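Local coordinates for protein Ps01740 (PDB 5UIF) that is a tautomerase-superfamily homologue of cis-3-chloroacrylic acid dehalogenase and probably acts in the hydrolytic dehalogenation of small unsaturated acids, at residues 86-91 against 96-101. Sequence-based numbering, arbitrary orientation.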
# COMPACT_ATOMS: atom_id res chain seq x y z
N VAL A 86 18.05 4.84 11.48
CA VAL A 86 18.03 3.52 12.09
C VAL A 86 18.17 2.41 11.05
O VAL A 86 18.97 1.49 11.23
CB VAL A 86 16.74 3.31 12.91
CG1 VAL A 86 16.47 1.82 13.12
CG2 VAL A 86 16.84 4.03 14.25
N TYR A 87 17.40 2.51 9.97
CA TYR A 87 17.42 1.47 8.94
C TYR A 87 18.79 1.34 8.29
O TYR A 87 19.25 0.23 8.00
CB TYR A 87 16.36 1.74 7.87
CG TYR A 87 16.30 0.66 6.82
CD1 TYR A 87 15.54 -0.48 7.02
CD2 TYR A 87 17.03 0.76 5.64
CE1 TYR A 87 15.49 -1.49 6.06
CE2 TYR A 87 16.98 -0.23 4.68
CZ TYR A 87 16.21 -1.35 4.90
OH TYR A 87 16.17 -2.35 3.95
N MET A 88 19.44 2.47 8.04
CA MET A 88 20.76 2.47 7.43
C MET A 88 21.80 1.88 8.38
O MET A 88 22.80 1.31 7.94
CB MET A 88 21.18 3.89 7.03
CG MET A 88 20.39 4.45 5.85
SD MET A 88 20.95 6.11 5.41
CE MET A 88 22.68 5.80 5.07
N ALA A 89 21.57 2.02 9.68
CA ALA A 89 22.49 1.50 10.68
C ALA A 89 22.30 0.00 10.89
O ALA A 89 23.25 -0.73 11.14
CB ALA A 89 22.31 2.24 11.99
N VAL A 90 21.05 -0.44 10.79
CA VAL A 90 20.72 -1.85 10.98
C VAL A 90 21.12 -2.68 9.76
O VAL A 90 21.61 -3.80 9.89
CB VAL A 90 19.21 -2.03 11.26
CG1 VAL A 90 18.80 -3.50 11.17
CG2 VAL A 90 18.85 -1.45 12.62
N THR A 91 20.91 -2.11 8.57
CA THR A 91 21.10 -2.85 7.33
C THR A 91 22.42 -2.55 6.63
O THR A 91 23.05 -3.44 6.06
CB THR A 91 19.96 -2.56 6.34
OG1 THR A 91 19.95 -1.16 6.01
CG2 THR A 91 18.62 -2.93 6.96
N ASN A 96 20.58 6.64 -0.72
CA ASN A 96 19.94 6.84 -2.02
C ASN A 96 19.09 5.64 -2.42
O ASN A 96 18.37 5.69 -3.43
CB ASN A 96 20.99 7.11 -3.09
CG ASN A 96 21.73 8.42 -2.87
OD1 ASN A 96 21.16 9.39 -2.38
ND2 ASN A 96 23.01 8.44 -3.22
N ALA A 97 19.16 4.57 -1.64
CA ALA A 97 18.37 3.38 -1.90
C ALA A 97 17.40 3.11 -0.75
O ALA A 97 16.92 1.99 -0.58
CB ALA A 97 19.28 2.18 -2.12
N VAL A 98 17.11 4.15 0.03
CA VAL A 98 16.17 4.05 1.14
C VAL A 98 15.16 5.19 1.08
O VAL A 98 15.54 6.36 1.05
CB VAL A 98 16.89 4.07 2.50
CG1 VAL A 98 15.88 4.19 3.63
CG2 VAL A 98 17.75 2.83 2.67
N VAL A 99 13.88 4.85 1.08
CA VAL A 99 12.82 5.85 1.01
C VAL A 99 11.83 5.68 2.17
O VAL A 99 11.28 4.60 2.38
CB VAL A 99 12.04 5.77 -0.32
CG1 VAL A 99 10.87 6.74 -0.31
CG2 VAL A 99 12.97 6.05 -1.49
N VAL A 100 11.63 6.76 2.92
CA VAL A 100 10.69 6.74 4.04
C VAL A 100 9.61 7.81 3.86
O VAL A 100 9.91 8.96 3.54
CB VAL A 100 11.42 6.97 5.39
CG1 VAL A 100 10.43 6.90 6.54
CG2 VAL A 100 12.53 5.96 5.57
N ALA A 101 8.36 7.42 4.06
CA ALA A 101 7.24 8.34 3.92
C ALA A 101 6.26 8.22 5.09
O ALA A 101 5.82 7.12 5.43
CB ALA A 101 6.52 8.10 2.60
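V98, on strand 98-105, meets the last part of helix 73-91 through Y87 and M88. Its branch CG2 approaches the Y87 ring obliquely and is equally near two of its atoms, 3.7 Å from both CD2 and CE2 of that tyrosine. CG1 of V98 is further back, 4.1 Å from Y87 CD2. Y87 has CG anti to its own N (chi1 -177°), and this torsion carries the ring off the helix toward strands 61-68 and 98-105, where it touches A61 and I63 as well as V98. A looser contact, 4.4 Å from M88 CG to V98 CG2, brings a second helix residue to the same methyl.

The ring is packed from its own helix as well: T91 CG2 lies 3.5 Å above one face, offset toward the rim. T91 OG1 donates a hydrogen bond of 2.5 Å to Y87 O, tilted 34° from the carbonyl plane, which is consistent with CG2 lying over the ring; the same hydroxyl oxygen is also bonded to A93 N. T91 N reaches Y87 O from the opposite face, so two donors grip one acceptor.

Further along, V100 returns to the helix but meets it earlier, at L80, I83 and T84, and V100 and A101 pair antiparallel with a strand of the second subunit, continuing the sheet across the interface.

The example illustrates how a beta-alpha-beta unit, here strand 61-68, helix 73-91 and strand 98-105, is closed soon after its helix ends. No hydrogen bond spans the two segments. A single methyl, V98 CG2, touches both Y87 and M88, so helix and strand are held together here by dispersion and the burial of apolar surface, with no directional bond between them to fix their alignment.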